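Local coordinates for protein titin (Homo sapiens, PDB 2J8O) that builds a giant filament of the muscle sarcomere from long chains of immunoglobulin and related domains, and also carries a protein kinase activity, at residues A100-P105 against I124-S129; E95-A100 against K181-I186; F175-A180 against Q188-L193; L14-Q19 against A67-D72. All blocks are in the same frame, centred on the assembly; numbering follows the deposited sequence.

Overall arrangement
From the N terminus, contact 4 comes first: it closes a loop within the first immunoglobulin domain by joining the end of strand 14-16 to the loop between strands 61-66 and 76-83. The long strand 86-102 then runs out of that domain, backbone-bonded to strand 14-16, and, after a break near Glu-97, on into the second. Its later part, 95-100, meets the turn at 181-186 in contact 2, a long-range closure across the domain boundary. Contact 1, where 100-105 pairs with 124-129, lies inside that loop, sharing Ala-100 with contact 2. Contact 3, the hairpin of 175-180 and 188-193, crosses contact 2 along the chain; Ile-102 and Leu-104 of contact 1 pack against it.

Contact 1. Residues A100-P105 against I124-S129; sequences AKIHLP and IKIPFS
His-103 and Ser-129 are joined through their side chains: NE2 of the imidazole lies 2.8 Å from OG of the serine, which sits at the ring edge in its plane. Either group could donate. With CG of the histidine beside its own backbone N (chi1 -56°), the ring is carried back along the strand to the serine, whose short hydroxyl suits so close a partner.

The backbones run antiparallel. In the hydrogen-bonded pair Lys-101 and Ser-129, the Ser-129 N to Lys-101 O bond is short and straight (2.8 Å, 169°), whereas Lys-101 N reaches Ser-129 O at 3.2 Å from well above the carbonyl plane. Two residues further along, His-103 N donates to Pro-127 O (3.0 Å). The return bond is missing because proline has no N-H; its CD stands 3.2 Å from His-103 O instead, and the regular pairing stops there. Ile-102 N, turned to the other side, is satisfied by the carboxylate of Asp-187.

Between these pairs Ile-102 and Phe-128 share the inward face, and the branched Ile-102 touches Ile-126 methyl to methyl (CG2 to CG2, 3.4 Å), apolar groups suited to a buried layer. Lys-101 leads its amine away toward solvent.

Strand 123-131 is held on its far side by strand 159-163 and the residues just before it, through Ile-124, Ile-126 and Phe-128. Across the sandwich, Ile-102 packs on Val-178 and Ala-180 of strand 174-182, while Ile-126 and Phe-128 meet Trp-138 and Ile-136 of strand 135-140.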
loop_
_atom_site.group_PDB
_atom_site.type_symbol
_atom_site.label_atom_id
_atom_site.label_comp_id
_atom_site.label_asym_id
_atom_site.label_seq_id
_atom_site.Cartn_x
_atom_site.Cartn_y
_atom_site.Cartn_z
ATOM N N ALA A 100 -7.846 -2.520 -5.512
ATOM C CA ALA A 100 -8.436 -3.255 -4.426
ATOM C C ALA A 100 -8.435 -4.763 -4.694
ATOM O O ALA A 100 -8.637 -5.181 -5.817
ATOM C CB ALA A 100 -9.850 -2.763 -4.213
ATOM N N LYS A 101 -8.202 -5.567 -3.658
ATOM C CA LYS A 101 -8.209 -7.025 -3.771
ATOM C C LYS A 101 -8.445 -7.629 -2.401
ATOM O O LYS A 101 -7.764 -7.248 -1.437
ATOM C CB LYS A 101 -6.877 -7.537 -4.318
ATOM C CG LYS A 101 -7.030 -8.773 -5.191
ATOM C CD LYS A 101 -5.753 -9.580 -5.268
ATOM C CE LYS A 101 -6.000 -10.905 -5.996
ATOM N NZ LYS A 101 -4.792 -11.247 -6.825
ATOM N N ILE A 102 -9.424 -8.531 -2.309
ATOM C CA ILE A 102 -9.691 -9.291 -1.096
ATOM C C ILE A 102 -8.889 -10.585 -1.118
ATOM O O ILE A 102 -8.701 -11.163 -2.178
ATOM C CB ILE A 102 -11.169 -9.618 -0.956
ATOM C CG1 ILE A 102 -11.943 -8.349 -0.599
ATOM C CG2 ILE A 102 -11.387 -10.666 0.146
ATOM C CD1 ILE A 102 -13.375 -8.362 -1.026
ATOM N N HIS A 103 -8.404 -11.020 0.057
ATOM C CA HIS A 103 -7.546 -12.209 0.166
ATOM C C HIS A 103 -8.130 -13.135 1.204
ATOM O O HIS A 103 -7.852 -13.005 2.381
ATOM C CB HIS A 103 -6.118 -11.853 0.605
ATOM C CG HIS A 103 -5.415 -10.859 -0.271
ATOM N ND1 HIS A 103 -4.902 -11.183 -1.510
ATOM C CD2 HIS A 103 -5.068 -9.566 -0.049
ATOM C CE1 HIS A 103 -4.307 -10.123 -2.026
ATOM N NE2 HIS A 103 -4.392 -9.129 -1.160
ATOM N N LEU A 104 -8.945 -14.080 0.780
ATOM C CA LEU A 104 -9.568 -15.030 1.707
ATOM C C LEU A 104 -8.542 -16.059 2.148
ATOM O O LEU A 104 -7.901 -16.696 1.311
ATOM C CB LEU A 104 -10.716 -15.745 1.018
ATOM C CG LEU A 104 -11.979 -14.962 0.766
ATOM C CD1 LEU A 104 -12.826 -15.702 -0.272
ATOM C CD2 LEU A 104 -12.763 -14.841 2.049
ATOM N N PRO A 105 -8.388 -16.238 3.454
ATOM C CA PRO A 105 -7.398 -17.177 3.938
ATOM C C PRO A 105 -7.811 -18.625 3.635
ATOM O O PRO A 105 -6.981 -19.428 3.231
ATOM C CB PRO A 105 -7.400 -16.926 5.464
ATOM C CG PRO A 105 -8.183 -15.665 5.680
ATOM C CD PRO A 105 -9.137 -15.606 4.556
ATOM N N ILE A 124 -15.432 -13.032 11.122
ATOM C CA ILE A 124 -14.936 -13.323 9.806
ATOM C C ILE A 124 -13.923 -12.267 9.402
ATOM O O ILE A 124 -14.267 -11.231 8.832
ATOM C CB ILE A 124 -16.066 -13.467 8.775
ATOM C CG1 ILE A 124 -17.107 -14.474 9.296
ATOM C CG2 ILE A 124 -15.476 -13.954 7.493
ATOM C CD1 ILE A 124 -18.519 -14.254 8.797
ATOM N N LYS A 125 -12.669 -12.550 9.726
ATOM C CA LYS A 125 -11.576 -11.683 9.399
ATOM C C LYS A 125 -11.116 -11.872 7.926
ATOM O O LYS A 125 -10.640 -12.953 7.549
ATOM C CB LYS A 125 -10.439 -11.950 10.385
ATOM C CG LYS A 125 -9.126 -11.282 10.023
ATOM C CD LYS A 125 -7.999 -11.861 10.844
ATOM C CE LYS A 125 -6.663 -11.371 10.373
ATOM N NZ LYS A 125 -5.799 -11.128 11.565
ATOM N N ILE A 126 -11.226 -10.799 7.131
ATOM C CA ILE A 126 -10.938 -10.780 5.700
ATOM C C ILE A 126 -9.867 -9.731 5.351
ATOM O O ILE A 126 -10.162 -8.542 5.310
ATOM C CB ILE A 126 -12.216 -10.401 4.912
ATOM C CG1 ILE A 126 -13.339 -11.425 5.116
ATOM C CG2 ILE A 126 -11.913 -10.202 3.451
ATOM C CD1 ILE A 126 -13.245 -12.633 4.227
ATOM N N PRO A 127 -8.626 -10.162 5.095
ATOM C CA PRO A 127 -7.588 -9.217 4.709
ATOM C C PRO A 127 -7.811 -8.654 3.314
ATOM O O PRO A 127 -8.494 -9.254 2.494
ATOM C CB PRO A 127 -6.316 -10.067 4.727
ATOM C CG PRO A 127 -6.696 -11.285 5.538
ATOM C CD PRO A 127 -8.099 -11.527 5.205
ATOM N N PHE A 128 -7.227 -7.503 3.025
ATOM C CA PHE A 128 -7.371 -6.947 1.696
ATOM C C PHE A 128 -6.205 -6.070 1.413
ATOM O O PHE A 128 -5.520 -5.630 2.332
ATOM C CB PHE A 128 -8.695 -6.178 1.539
ATOM C CG PHE A 128 -8.872 -5.051 2.521
ATOM C CD1 PHE A 128 -8.116 -3.882 2.416
ATOM C CD2 PHE A 128 -9.801 -5.143 3.519
ATOM C CE1 PHE A 128 -8.274 -2.839 3.311
ATOM C CE2 PHE A 128 -9.971 -4.090 4.430
ATOM C CZ PHE A 128 -9.206 -2.937 4.324
ATOM N N SER A 129 -5.972 -5.853 0.128
ATOM C CA SER A 129 -4.942 -4.964 -0.382
ATOM C C SER A 129 -5.604 -3.814 -1.089
ATOM O O SER A 129 -6.789 -3.870 -1.381
ATOM C CB SER A 129 -4.085 -5.708 -1.374
ATOM O OG SER A 129 -3.304 -6.642 -0.659
#

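Contact 2. Residues E95-A100 against K181-I186; sequences EVEVPA and KNRFGI
Pro-99 and Phe-184 bring their CA atoms within 4.4 Å where the extended chain 95-100 passes over a type I beta turn running from Asn-182 to Gly-185, with no regular strand pairing between the two.

Side-chain amide bonds do the pairing instead. Asn-182 holds its CG between the backbone N and the carbonyl carbon (chi1 73°), which stands the amide up toward the passing chain. Its ND2 gives one bond to Val-98 O, in the amide plane at 2.9 Å, and another to Pro-132 O. Its OD1 takes two backbone donors from opposite faces of that plane: Phe-184 N at 2.9 Å, which makes an Asx turn, and Ala-100 N at 3.3 Å. An aspartate in its place would lose the amide donor and would probably leave the carbonyls of Val-98 and Pro-132 facing a negative charge.

Phe-184 points its ring edge at Glu-97, with CZ 3.1 Å from OE2 and the carboxylate plane turned 70° from the ring. That same CZ lies over the centre of the Arg-183 guanidinium. The Arg-183 to Glu-97 salt bridge is long (NH1 to OE2, 3.8 Å), and the oxygen sits well out of the guanidinium plane. Gly-185 is required: any CB would collide with CB of Pro-99 and jam against the preceding carbonyl. Ala-100 is small enough to rest its CB on Gly-185 O.

An Asn and a Gly three residues apart mark the turn between the last two strands of I-set immunoglobulin domains; here it grips the chain entering from the preceding domain.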
loop_
_atom_site.group_PDB
_atom_site.type_symbol
_atom_site.label_atom_id
_atom_site.label_comp_id
_atom_site.label_asym_id
_atom_site.label_seq_id
_atom_site.Cartn_x
_atom_site.Cartn_y
_atom_site.Cartn_z
ATOM N N GLU A 95 4.500 6.929 -4.238
ATOM C CA GLU A 95 3.228 6.405 -3.760
ATOM C C GLU A 95 2.922 5.075 -4.414
ATOM O O GLU A 95 3.424 4.766 -5.495
ATOM C CB GLU A 95 2.107 7.397 -4.008
ATOM C CG GLU A 95 2.266 8.660 -3.185
ATOM C CD GLU A 95 1.333 9.766 -3.632
ATOM O OE1 GLU A 95 0.100 9.649 -3.406
ATOM O OE2 GLU A 95 1.846 10.755 -4.210
ATOM N N VAL A 96 2.115 4.284 -3.726
ATOM C CA VAL A 96 1.747 2.957 -4.188
ATOM C C VAL A 96 0.316 3.021 -4.704
ATOM O O VAL A 96 -0.571 3.505 -4.007
ATOM C CB VAL A 96 1.928 1.924 -3.057
ATOM C CG1 VAL A 96 1.199 0.652 -3.355
ATOM C CG2 VAL A 96 3.418 1.633 -2.869
ATOM N N GLU A 97 0.111 2.593 -5.949
ATOM C CA GLU A 97 -1.208 2.641 -6.570
ATOM C C GLU A 97 -1.571 1.232 -6.969
ATOM O O GLU A 97 -1.034 0.687 -7.920
ATOM C CB GLU A 97 -1.243 3.605 -7.764
ATOM C CG GLU A 97 -1.114 5.085 -7.369
ATOM C CD GLU A 97 -1.437 6.051 -8.507
ATOM O OE1 GLU A 97 -0.912 5.879 -9.632
ATOM O OE2 GLU A 97 -2.220 6.999 -8.276
ATOM N N VAL A 98 -2.478 0.639 -6.201
ATOM C CA VAL A 98 -2.703 -0.785 -6.221
ATOM C C VAL A 98 -4.193 -1.004 -6.105
ATOM O O VAL A 98 -4.792 -0.599 -5.114
ATOM C CB VAL A 98 -1.915 -1.447 -5.064
ATOM C CG1 VAL A 98 -2.493 -2.803 -4.642
ATOM C CG2 VAL A 98 -0.430 -1.546 -5.445
ATOM N N PRO A 99 -4.796 -1.625 -7.134
ATOM C CA PRO A 99 -6.227 -1.934 -7.188
ATOM C C PRO A 99 -6.646 -2.785 -6.017
ATOM O O PRO A 99 -5.885 -3.656 -5.588
ATOM C CB PRO A 99 -6.374 -2.759 -8.482
ATOM C CG PRO A 99 -4.979 -3.175 -8.858
ATOM C CD PRO A 99 -4.089 -2.086 -8.347
ATOM N N ALA A 100 -7.846 -2.520 -5.512
ATOM C CA ALA A 100 -8.436 -3.255 -4.426
ATOM C C ALA A 100 -8.435 -4.763 -4.694
ATOM O O ALA A 100 -8.637 -5.181 -5.817
ATOM C CB ALA A 100 -9.850 -2.763 -4.213
ATOM N N LYS A 181 -13.411 -1.535 -2.696
ATOM C CA LYS A 181 -13.358 -0.690 -3.877
ATOM C C LYS A 181 -12.447 0.507 -3.654
ATOM O O LYS A 181 -12.535 1.176 -2.627
ATOM C CB LYS A 181 -14.750 -0.156 -4.224
ATOM C CG LYS A 181 -15.921 -1.007 -3.791
ATOM C CD LYS A 181 -17.166 -0.158 -3.672
ATOM C CE LYS A 181 -18.247 -0.881 -2.889
ATOM N NZ LYS A 181 -18.796 -2.036 -3.674
ATOM N N ASN A 182 -11.577 0.772 -4.618
ATOM C CA ASN A 182 -10.794 1.995 -4.639
ATOM C C ASN A 182 -10.700 2.551 -6.064
ATOM O O ASN A 182 -11.262 1.973 -7.007
ATOM C CB ASN A 182 -9.410 1.812 -3.973
ATOM C CG ASN A 182 -8.410 0.997 -4.821
ATOM O OD1 ASN A 182 -8.695 0.589 -5.950
ATOM N ND2 ASN A 182 -7.218 0.779 -4.271
ATOM N N ARG A 183 -9.990 3.670 -6.207
ATOM C CA ARG A 183 -9.799 4.335 -7.497
ATOM C C ARG A 183 -9.459 3.361 -8.625
ATOM O O ARG A 183 -9.833 3.587 -9.779
ATOM C CB ARG A 183 -8.669 5.370 -7.393
ATOM C CG ARG A 183 -9.026 6.675 -6.684
ATOM C CD ARG A 183 -7.965 7.739 -6.978
ATOM N NE ARG A 183 -7.623 7.738 -8.404
ATOM C CZ ARG A 183 -6.498 8.216 -8.934
ATOM N NH1 ARG A 183 -5.557 8.755 -8.160
ATOM N NH2 ARG A 183 -6.309 8.147 -10.251
ATOM N N PHE A 184 -8.760 2.282 -8.280
ATOM C CA PHE A 184 -8.058 1.472 -9.263
ATOM C C PHE A 184 -8.591 0.057 -9.491
ATOM O O PHE A 184 -7.961 -0.746 -10.177
ATOM C CB PHE A 184 -6.587 1.401 -8.877
ATOM C CG PHE A 184 -5.894 2.726 -8.890
ATOM C CD1 PHE A 184 -5.796 3.465 -10.070
ATOM C CD2 PHE A 184 -5.317 3.229 -7.735
ATOM C CE1 PHE A 184 -5.149 4.676 -10.097
ATOM C CE2 PHE A 184 -4.667 4.443 -7.755
ATOM C CZ PHE A 184 -4.583 5.169 -8.945
ATOM N N GLY A 185 -9.746 -0.264 -8.934
ATOM C CA GLY A 185 -10.309 -1.574 -9.166
ATOM C C GLY A 185 -11.217 -1.977 -8.055
ATOM O O GLY A 185 -11.271 -1.305 -7.034
ATOM N N ILE A 186 -11.917 -3.090 -8.260
ATOM C CA ILE A 186 -12.918 -3.583 -7.330
ATOM C C ILE A 186 -12.787 -5.083 -7.231
ATOM O O ILE A 186 -12.546 -5.755 -8.231
ATOM C CB ILE A 186 -14.331 -3.249 -7.841
ATOM C CG1 ILE A 186 -14.538 -1.738 -7.841
ATOM C CG2 ILE A 186 -15.413 -3.917 -6.999
ATOM C CD1 ILE A 186 -15.760 -1.306 -8.591
#

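Contact 3. Residues F175-A180 against Q188-L193; sequences FYVVCA and QKTVEL
The ring of Phe-175 carries Glu-192 on one face: CG of the glutamate lies 4.1 Å from the ring centroid, 23° off the normal and shifted toward the rim, a CH-pi contact. That CG stands opposite the glutamate's backbone N (chi1 -175°) and the chain runs on extended, which lays it over the ring, its carboxylate only 25° from the ring plane. CG2 of Thr-190 meets the ring at its edge, 4.1 Å from CD2. On the inner face of the sheet, the Tyr-176 ring has Val-191 O at its edge, and its CE1 touches CD2 of Leu-193 at 3.7 Å. The tyrosine hydroxyl bonds back to the carbonyl of Asp-172, as in the tyrosine corner of Greek-key immunoglobulin domains.

Between these groups Tyr-176 and Val-191 exchange two backbone hydrogen bonds, Val-191 N to Tyr-176 O being 2.7 Å, as do Val-178 and Lys-189 in this regular antiparallel hairpin. Val-177 lays its CG1 against the extended Gln-188 chain, 3.4 Å from CG. Val-178 packs on Trp-138 and Ile-102 in the sandwich core.

The chemistry thus divides only partly by face. The inner one is mainly apolar, with Lys-189 at its margin leading its amine away. The opposite face is mixed: Cys-179 is buried there, while Gln-188 and Glu-192 lay their CH2 stems on Val-177 and Phe-175 and can leave their polar ends to water.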
loop_
_atom_site.group_PDB
_atom_site.type_symbol
_atom_site.label_atom_id
_atom_site.label_comp_id
_atom_site.label_asym_id
_atom_site.label_seq_id
_atom_site.Cartn_x
_atom_site.Cartn_y
_atom_site.Cartn_z
ATOM N N PHE A 175 -25.151 -16.366 3.348
ATOM C CA PHE A 175 -24.130 -15.896 2.414
ATOM C C PHE A 175 -23.822 -14.421 2.582
ATOM O O PHE A 175 -24.717 -13.566 2.455
ATOM C CB PHE A 175 -24.567 -16.192 0.988
ATOM C CG PHE A 175 -24.731 -17.660 0.707
ATOM C CD1 PHE A 175 -25.936 -18.306 0.987
ATOM C CD2 PHE A 175 -23.671 -18.407 0.195
ATOM C CE1 PHE A 175 -26.087 -19.668 0.738
ATOM C CE2 PHE A 175 -23.822 -19.774 -0.065
ATOM C CZ PHE A 175 -25.023 -20.397 0.199
ATOM N N TYR A 176 -22.560 -14.135 2.883
ATOM C CA TYR A 176 -22.111 -12.762 3.127
ATOM C C TYR A 176 -21.165 -12.318 2.056
ATOM O O TYR A 176 -20.255 -13.054 1.671
ATOM C CB TYR A 176 -21.451 -12.606 4.523
ATOM C CG TYR A 176 -22.436 -12.798 5.647
ATOM C CD1 TYR A 176 -22.648 -14.058 6.203
ATOM C CD2 TYR A 176 -23.200 -11.736 6.114
ATOM C CE1 TYR A 176 -23.575 -14.250 7.240
ATOM C CE2 TYR A 176 -24.138 -11.920 7.149
ATOM C CZ TYR A 176 -24.318 -13.177 7.695
ATOM O OH TYR A 176 -25.245 -13.360 8.679
ATOM N N VAL A 177 -21.382 -11.112 1.560
ATOM C CA VAL A 177 -20.559 -10.596 0.461
ATOM C C VAL A 177 -19.751 -9.416 0.966
ATOM O O VAL A 177 -20.311 -8.459 1.520
ATOM C CB VAL A 177 -21.427 -10.160 -0.728
ATOM C CG1 VAL A 177 -20.568 -9.758 -1.890
ATOM C CG2 VAL A 177 -22.337 -11.273 -1.136
ATOM N N VAL A 178 -18.437 -9.506 0.814
ATOM C CA VAL A 178 -17.562 -8.439 1.221
ATOM C C VAL A 178 -16.956 -7.853 -0.039
ATOM O O VAL A 178 -16.590 -8.583 -0.964
ATOM C CB VAL A 178 -16.472 -8.900 2.242
ATOM C CG1 VAL A 178 -15.598 -10.020 1.679
ATOM C CG2 VAL A 178 -15.593 -7.724 2.651
ATOM N N CYS A 179 -16.869 -6.527 -0.070
ATOM C CA CYS A 179 -16.517 -5.848 -1.283
ATOM C C CYS A 179 -15.607 -4.672 -1.008
ATOM O O CYS A 179 -15.935 -3.800 -0.194
ATOM C CB CYS A 179 -17.773 -5.383 -2.011
ATOM S SG CYS A 179 -17.323 -4.495 -3.511
ATOM N N ALA A 180 -14.465 -4.658 -1.689
ATOM C CA ALA A 180 -13.465 -3.621 -1.484
ATOM C C ALA A 180 -13.298 -2.857 -2.779
ATOM O O ALA A 180 -13.082 -3.458 -3.832
ATOM C CB ALA A 180 -12.128 -4.232 -1.041
ATOM N N GLN A 188 -14.518 -8.643 -4.882
ATOM C CA GLN A 188 -15.635 -8.996 -4.045
ATOM C C GLN A 188 -15.523 -10.474 -3.793
ATOM O O GLN A 188 -15.021 -11.208 -4.642
ATOM C CB GLN A 188 -16.940 -8.640 -4.766
ATOM C CG GLN A 188 -18.171 -9.269 -4.203
ATOM C CD GLN A 188 -19.378 -9.104 -5.103
ATOM O OE1 GLN A 188 -19.716 -7.995 -5.521
ATOM N NE2 GLN A 188 -20.053 -10.217 -5.385
ATOM N N LYS A 189 -15.968 -10.914 -2.631
ATOM C CA LYS A 189 -15.882 -12.309 -2.275
ATOM C C LYS A 189 -17.096 -12.645 -1.464
ATOM O O LYS A 189 -17.610 -11.799 -0.739
ATOM C CB LYS A 189 -14.627 -12.589 -1.429
ATOM C CG LYS A 189 -13.300 -12.443 -2.156
ATOM C CD LYS A 189 -13.144 -13.423 -3.306
ATOM C CE LYS A 189 -12.232 -12.823 -4.379
ATOM N NZ LYS A 189 -11.561 -13.847 -5.188
ATOM N N THR A 190 -17.563 -13.882 -1.598
ATOM C CA THR A 190 -18.638 -14.392 -0.760
ATOM C C THR A 190 -18.063 -15.278 0.349
ATOM O O THR A 190 -17.094 -16.004 0.145
ATOM C CB THR A 190 -19.661 -15.122 -1.627
ATOM O OG1 THR A 190 -20.242 -14.168 -2.509
ATOM C CG2 THR A 190 -20.788 -15.685 -0.811
ATOM N N VAL A 191 -18.651 -15.202 1.531
ATOM C CA VAL A 191 -18.325 -16.136 2.610
ATOM C C VAL A 191 -19.609 -16.808 3.050
ATOM O O VAL A 191 -20.571 -16.123 3.405
ATOM C CB VAL A 191 -17.656 -15.401 3.784
ATOM C CG1 VAL A 191 -17.532 -16.294 5.013
ATOM C CG2 VAL A 191 -16.272 -14.875 3.352
ATOM N N GLU A 192 -19.662 -18.141 3.010
ATOM C CA GLU A 192 -20.831 -18.814 3.571
ATOM C C GLU A 192 -20.668 -19.102 5.055
ATOM O O GLU A 192 -19.650 -19.626 5.480
ATOM C CB GLU A 192 -21.222 -20.096 2.814
ATOM C CG GLU A 192 -22.532 -20.700 3.367
ATOM C CD GLU A 192 -22.961 -22.008 2.713
ATOM O OE1 GLU A 192 -22.248 -22.498 1.818
ATOM O OE2 GLU A 192 -24.023 -22.558 3.105
ATOM N N LEU A 193 -21.697 -18.801 5.833
ATOM C CA LEU A 193 -21.663 -19.062 7.266
ATOM C C LEU A 193 -22.704 -20.105 7.568
ATOM O O LEU A 193 -23.847 -19.967 7.144
ATOM C CB LEU A 193 -21.934 -17.777 8.062
ATOM C CG LEU A 193 -22.332 -17.827 9.556
ATOM C CD1 LEU A 193 -21.335 -18.585 10.427
ATOM C CD2 LEU A 193 -22.534 -16.419 10.109
#

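Contact 4. Residues L14-Q19 against A67-D72; sequences LNVRYQ and ASVTDD
Val-16 and Val-69 touch through methyl groups, CG2 to CG1 at 4.1 Å, where the short strand 14-16 of the first immunoglobulin domain ends beside the loop that leads into strand 76-83. This is the firm part of the contact. Val-69 is buried, and its beta-branched side chain packs among Val-16, Ala-22 and Val-96. Just beyond, Gln-19 N donates to Val-69 O in a short bond (2.8 Å) that is almost straight at 173°. The left-handed conformation of Gln-19 turns the chain after it, and its side chain leads away.

Toward solvent the fit is looser. Gln-19 O comes 3.8 Å from Ser-68 CA, and the serine OG stays over 4 Å from the glutamine's carbons. Tyr-18 starts out away from the loop, but its CG stands opposite the carbonyl carbon (chi1 -71°), which brings the ring round to meet CB of Asp-71 with its edge, CE2 to CB 3.7 Å; the carboxylate stands 76° from the ring plane. With an alanine here the ring is gone, which would probably leave the Asp-71 side chain without its aromatic neighbour and Val-96 less covered. Back in the firm part, the same Val-69 O that accepts from Gln-19 N also lies 3.5 Å from Tyr-18 CA, a weak C-H contact.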
loop_
_atom_site.group_PDB
_atom_site.type_symbol
_atom_site.label_atom_id
_atom_site.label_comp_id
_atom_site.label_asym_id
_atom_site.label_seq_id
_atom_site.Cartn_x
_atom_site.Cartn_y
_atom_site.Cartn_z
ATOM N N LEU A 14 6.646 9.274 -8.191
ATOM C CA LEU A 14 6.533 7.905 -8.708
ATOM C C LEU A 14 5.287 7.211 -8.252
ATOM O O LEU A 14 4.915 7.303 -7.097
ATOM C CB LEU A 14 7.721 7.066 -8.261
ATOM C CG LEU A 14 9.073 7.387 -8.868
ATOM C CD1 LEU A 14 10.011 6.222 -8.575
ATOM C CD2 LEU A 14 8.907 7.607 -10.358
ATOM N N ASN A 15 4.638 6.507 -9.164
ATOM C CA ASN A 15 3.524 5.653 -8.790
ATOM C C ASN A 15 3.827 4.236 -9.260
ATOM O O ASN A 15 3.951 3.976 -10.459
ATOM C CB ASN A 15 2.213 6.200 -9.341
ATOM C CG ASN A 15 1.930 7.641 -8.859
ATOM O OD1 ASN A 15 0.996 7.884 -8.097
ATOM N ND2 ASN A 15 2.752 8.585 -9.293
ATOM N N VAL A 16 4.006 3.336 -8.301
ATOM C CA VAL A 16 4.324 1.950 -8.597
ATOM C C VAL A 16 3.396 0.990 -7.886
ATOM O O VAL A 16 2.530 1.412 -7.112
ATOM C CB VAL A 16 5.745 1.590 -8.168
ATOM C CG1 VAL A 16 6.771 2.180 -9.134
ATOM C CG2 VAL A 16 5.982 2.023 -6.715
ATOM N N ARG A 17 3.592 -0.301 -8.167
ATOM C CA ARG A 17 2.937 -1.368 -7.444
ATOM C C ARG A 17 3.859 -2.119 -6.491
ATOM O O ARG A 17 5.077 -2.070 -6.631
ATOM C CB ARG A 17 2.313 -2.335 -8.429
ATOM C CG ARG A 17 1.015 -1.795 -8.980
ATOM C CD ARG A 17 0.198 -2.859 -9.635
ATOM N NE ARG A 17 -0.425 -2.273 -10.812
ATOM C CZ ARG A 17 -1.156 -2.936 -11.696
ATOM N NH1 ARG A 17 -1.384 -4.240 -11.545
ATOM N NH2 ARG A 17 -1.654 -2.275 -12.727
ATOM N N TYR A 18 3.262 -2.830 -5.535
ATOM C CA TYR A 18 4.016 -3.635 -4.583
ATOM C C TYR A 18 5.068 -4.503 -5.252
ATOM O O TYR A 18 4.853 -5.004 -6.358
ATOM C CB TYR A 18 3.077 -4.477 -3.701
ATOM C CG TYR A 18 2.321 -3.606 -2.722
ATOM C CD1 TYR A 18 0.923 -3.644 -2.636
ATOM C CD2 TYR A 18 3.012 -2.681 -1.911
ATOM C CE1 TYR A 18 0.242 -2.808 -1.747
ATOM C CE2 TYR A 18 2.343 -1.851 -1.018
ATOM C CZ TYR A 18 0.967 -1.917 -0.937
ATOM O OH TYR A 18 0.329 -1.087 -0.052
ATOM N N GLN A 19 6.217 -4.633 -4.584
ATOM C CA GLN A 19 7.292 -5.558 -4.985
ATOM C C GLN A 19 8.030 -5.216 -6.276
ATOM O O GLN A 19 8.848 -6.007 -6.752
ATOM C CB GLN A 19 6.784 -6.996 -5.073
ATOM C CG GLN A 19 6.457 -7.602 -3.737
ATOM C CD GLN A 19 6.350 -9.101 -3.808
ATOM O OE1 GLN A 19 5.817 -9.655 -4.774
ATOM N NE2 GLN A 19 6.857 -9.777 -2.781
ATOM N N ALA A 67 14.601 -1.293 -4.489
ATOM C CA ALA A 67 14.058 -2.610 -4.928
ATOM C C ALA A 67 12.933 -3.151 -4.057
ATOM O O ALA A 67 12.903 -2.920 -2.862
ATOM C CB ALA A 67 15.164 -3.648 -5.060
ATOM N N SER A 68 12.011 -3.881 -4.671
ATOM C CA SER A 68 10.944 -4.596 -3.951
ATOM C C SER A 68 10.150 -3.674 -3.019
ATOM O O SER A 68 10.116 -3.863 -1.797
ATOM C CB SER A 68 11.498 -5.822 -3.201
ATOM O OG SER A 68 10.455 -6.539 -2.544
ATOM N N VAL A 69 9.498 -2.695 -3.640
ATOM C CA VAL A 69 8.716 -1.676 -2.950
ATOM C C VAL A 69 7.680 -2.275 -2.022
ATOM O O VAL A 69 6.767 -2.986 -2.443
ATOM C CB VAL A 69 8.022 -0.699 -3.949
ATOM C CG1 VAL A 69 6.964 0.163 -3.235
ATOM C CG2 VAL A 69 9.055 0.191 -4.610
ATOM N N THR A 70 7.863 -1.999 -0.744
ATOM C CA THR A 70 6.825 -2.152 0.259
ATOM C C THR A 70 6.253 -0.759 0.508
ATOM O O THR A 70 6.798 0.249 0.018
ATOM C CB THR A 70 7.383 -2.741 1.562
ATOM O OG1 THR A 70 6.295 -3.090 2.407
ATOM C CG2 THR A 70 8.253 -1.739 2.295
ATOM N N ASP A 71 5.172 -0.670 1.266
ATOM C CA ASP A 71 4.574 0.638 1.451
ATOM C C ASP A 71 5.331 1.465 2.498
ATOM O O ASP A 71 5.069 2.652 2.661
ATOM C CB ASP A 71 3.095 0.505 1.779
ATOM C CG ASP A 71 2.873 -0.352 2.958
ATOM O OD1 ASP A 71 3.669 -0.184 3.911
ATOM O OD2 ASP A 71 1.937 -1.195 2.944
ATOM N N ASP A 72 6.265 0.829 3.204
ATOM C CA ASP A 72 7.199 1.550 4.055
ATOM C C ASP A 72 8.084 2.425 3.167
ATOM O O ASP A 72 8.534 3.486 3.598
ATOM C CB ASP A 72 8.051 0.601 4.912
ATOM C CG ASP A 72 9.305 1.278 5.478
ATOM O OD1 ASP A 72 9.193 2.070 6.441
ATOM O OD2 ASP A 72 10.413 1.030 4.949
#